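Local coordinates for 3-deoxy-D-manno-octulosonate 8-phosphate phosphatase KdsC (Haemophilus influenzae Rd, PDB 1K1E), which hydrolyses 3-deoxy-D-manno-octulosonate 8-phosphate to 3-deoxy-D-manno-octulosonate and inorganic phosphate, a step of lipopolysaccharide biosynthesis that depends on magnesium, at residues S121-D126 with Y130-V135. Residues are numbered along the deposited sequence; the frame is centred on the assembly and turned at random.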
ATOM      1  N   SER A 121       6.074  -1.319  27.088  1.00 14.90           N
ATOM      2  CA  SER A 121       5.923  -0.572  25.843  1.00 13.61           C
ATOM      3  C   SER A 121       6.447  -1.392  24.667  1.00 16.22           C
ATOM      4  O   SER A 121       7.432  -2.113  24.786  1.00 19.45           O
ATOM      5  CB  SER A 121       6.720   0.733  25.939  1.00 14.87           C
ATOM      6  OG  SER A 121       8.058   0.449  26.329  1.00 15.75           O
ATOM      7  N   PHE A 122       5.810  -1.182  23.519  1.00 14.91           N
ATOM      8  CA  PHE A 122       6.109  -1.840  22.269  1.00 13.82           C
ATOM      9  C   PHE A 122       6.254  -0.835  21.155  1.00 15.61           C
ATOM     10  O   PHE A 122       5.524   0.155  21.115  1.00 11.27           O
ATOM     11  CB  PHE A 122       4.934  -2.710  21.853  1.00 10.51           C
ATOM     12  CG  PHE A 122       4.690  -3.891  22.783  1.00  9.62           C
ATOM     13  CD1 PHE A 122       3.959  -3.718  23.957  1.00 18.04           C
ATOM     14  CD2 PHE A 122       5.143  -5.157  22.465  1.00 20.89           C
ATOM     15  CE1 PHE A 122       3.689  -4.771  24.791  1.00 18.30           C
ATOM     16  CE2 PHE A 122       4.860  -6.260  23.322  1.00 23.15           C
ATOM     17  CZ  PHE A 122       4.129  -6.053  24.491  1.00 21.28           C
ATOM     18  N   ALA A 123       7.186  -1.106  20.242  1.00 11.71           N
ATOM     19  CA  ALA A 123       7.327  -0.221  19.084  1.00 13.77           C
ATOM     20  C   ALA A 123       7.109  -1.079  17.873  1.00 14.19           C
ATOM     21  O   ALA A 123       7.546  -2.246  17.856  1.00 11.63           O
ATOM     22  CB  ALA A 123       8.765   0.413  19.042  1.00 11.80           C
ATOM     23  N   VAL A 124       6.430  -0.521  16.875  1.00 12.65           N
ATOM     24  CA  VAL A 124       6.235  -1.200  15.584  1.00 14.13           C
ATOM     25  C   VAL A 124       7.576  -1.299  14.875  1.00 11.42           C
ATOM     26  O   VAL A 124       8.512  -0.520  15.149  1.00 11.31           O
ATOM     27  CB  VAL A 124       5.195  -0.457  14.679  1.00 14.75           C
ATOM     28  CG1 VAL A 124       3.837  -0.488  15.364  1.00 12.77           C
ATOM     29  CG2 VAL A 124       5.626   1.012  14.428  1.00 16.18           C
ATOM     30  N   ALA A 125       7.671  -2.273  13.984  1.00 12.83           N
ATOM     31  CA  ALA A 125       8.954  -2.526  13.287  1.00 13.68           C
ATOM     32  C   ALA A 125       9.575  -1.391  12.494  1.00 16.26           C
ATOM     33  O   ALA A 125      10.786  -1.394  12.241  1.00 15.82           O
ATOM     34  CB  ALA A 125       8.792  -3.720  12.391  1.00 12.67           C
ATOM     35  N   ASP A 126       8.762  -0.489  11.991  1.00 11.04           N
ATOM     36  CA  ASP A 126       9.296   0.586  11.155  1.00 14.13           C
ATOM     37  C   ASP A 126       9.441   1.869  11.921  1.00 16.47           C
ATOM     38  O   ASP A 126       9.702   2.918  11.340  1.00 16.10           O
ATOM     39  CB  ASP A 126       8.457   0.825   9.879  1.00 13.96           C
ATOM     40  CG  ASP A 126       6.966   0.993  10.164  1.00 19.70           C
ATOM     41  OD1 ASP A 126       6.321   1.689   9.386  1.00 21.64           O
ATOM     42  OD2 ASP A 126       6.398   0.441  11.130  1.00 15.07           O
ATOM     43  N   TYR A 130      15.397   5.644  17.618  1.00 14.83           N
ATOM     44  CA  TYR A 130      15.238   6.263  18.915  1.00 10.38           C
ATOM     45  C   TYR A 130      13.959   5.888  19.643  1.00 17.95           C
ATOM     46  O   TYR A 130      13.900   5.993  20.860  1.00 15.52           O
ATOM     47  CB  TYR A 130      15.417   7.798  18.827  1.00  8.45           C
ATOM     48  CG  TYR A 130      14.747   8.452  17.648  1.00 13.61           C
ATOM     49  CD1 TYR A 130      13.421   8.848  17.717  1.00 14.15           C
ATOM     50  CD2 TYR A 130      15.429   8.645  16.459  1.00 11.56           C
ATOM     51  CE1 TYR A 130      12.793   9.428  16.637  1.00 12.83           C
ATOM     52  CE2 TYR A 130      14.788   9.242  15.355  1.00  8.31           C
ATOM     53  CZ  TYR A 130      13.488   9.624  15.462  1.00 12.85           C
ATOM     54  OH  TYR A 130      12.888  10.223  14.403  1.00 16.86           O
ATOM     55  N   VAL A 131      12.964   5.431  18.902  1.00 17.36           N
ATOM     56  CA  VAL A 131      11.719   4.962  19.499  1.00 10.60           C
ATOM     57  C   VAL A 131      11.954   3.468  19.866  1.00 13.55           C
ATOM     58  O   VAL A 131      11.620   2.982  20.974  1.00 16.17           O
ATOM     59  CB  VAL A 131      10.587   5.084  18.442  1.00 11.12           C
ATOM     60  CG1 VAL A 131       9.441   4.146  18.809  1.00 13.31           C
ATOM     61  CG2 VAL A 131      10.126   6.554  18.352  1.00 12.54           C
ATOM     62  N   LYS A 132      12.588   2.734  18.957  1.00 15.25           N
ATOM     63  CA  LYS A 132      12.856   1.318  19.221  1.00 13.42           C
ATOM     64  C   LYS A 132      13.705   1.134  20.451  1.00 15.20           C
ATOM     65  O   LYS A 132      13.486   0.195  21.241  1.00 13.00           O
ATOM     66  CB  LYS A 132      13.581   0.690  18.011  1.00  9.23           C
ATOM     67  CG  LYS A 132      12.599   0.421  16.895  1.00 14.39           C
ATOM     68  CD  LYS A 132      13.361  -0.336  15.767  1.00 19.28           C
ATOM     69  CE  LYS A 132      12.466  -0.876  14.722  1.00 18.92           C
ATOM     70  NZ  LYS A 132      13.265  -1.563  13.627  1.00 19.29           N
ATOM     71  N   ASN A 133      14.686   2.027  20.630  1.00 12.95           N
ATOM     72  CA  ASN A 133      15.588   1.894  21.797  1.00 14.52           C
ATOM     73  C   ASN A 133      14.889   2.181  23.114  1.00 20.77           C
ATOM     74  O   ASN A 133      15.279   1.714  24.186  1.00 18.30           O
ATOM     75  CB  ASN A 133      16.754   2.854  21.662  1.00 15.60           C
ATOM     76  CG  ASN A 133      17.972   2.396  22.500  1.00 16.77           C
ATOM     77  OD1 ASN A 133      18.560   3.161  23.274  1.00 23.84           O
ATOM     78  ND2 ASN A 133      18.279   1.169  22.385  1.00 12.00           N
ATOM     79  N   ALA A 134      13.810   2.929  23.009  1.00 11.97           N
ATOM     80  CA  ALA A 134      13.079   3.319  24.198  1.00 15.18           C
ATOM     81  C   ALA A 134      12.044   2.333  24.756  1.00 22.56           C
ATOM     82  O   ALA A 134      11.646   2.428  25.928  1.00 21.59           O
ATOM     83  CB  ALA A 134      12.392   4.708  23.926  1.00 12.11           C
ATOM     84  N   VAL A 135      11.576   1.407  23.949  1.00 13.54           N
ATOM     85  CA  VAL A 135      10.492   0.515  24.417  1.00 15.18           C
ATOM     86  C   VAL A 135      11.044  -0.785  24.979  1.00 21.65           C
ATOM     87  O   VAL A 135      12.242  -1.077  24.841  1.00 15.41           O
ATOM     88  CB  VAL A 135       9.599   0.116  23.256  1.00 10.97           C
ATOM     89  CG1 VAL A 135       8.971   1.343  22.577  1.00 13.56           C
ATOM     90  CG2 VAL A 135      10.459  -0.661  22.229  1.00 16.80           C
TER
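In the beta-alpha-beta unit at one edge of the parallel sheet, counted within the chain, of this HAD-type phosphatase, strand 120-123 packs through Ser121 and Ala123 against Val131, Lys132 and Val135 of the short helix 129-132 and the turn leading into strand 137-138. The methyl of Ala123 is the apolar centre. It meets CG1 of Val131 at 3.8 Å and sits over both branches of Val135, with Val135 CG1 at 3.7 Å from Ala123 CB. Val131 turns CG1 anti to its backbone N (chi1 159°), which points that methyl at Ala123 CB. Two residues earlier on the strand, Ser121 OG lies against the backbone of Val135, 3.1 Å from its CA; Phe115 of helix 112-117 also touches Ser121, Val131 and Val135. Asp136 and His137 form backbone hydrogen bonds with the strand, tying the returning chain to it. At the other end, Lys132 lies alongside the loop with its chain extended beyond CG, and its NZ donates a 2.8 Å hydrogen bond to Ala125 O. This oxygen lies beside the CE-NZ bond, so the hydrogen bond is bent at the donor. The ammonium approaches at a C=O...N angle of 139°, tilted 33° from the carbonyl plane. Val124, facing away from the helix, touches Asp107, a ligand of the bound cobalt ion. The contact thus joins small apolar groups close to the sheet with one amine-to-carbonyl bond at a partly exposed margin, linking the helix to the loop that follows the strand, where the positive charge of Lys132 may modestly polarise the Ala125 carbonyl.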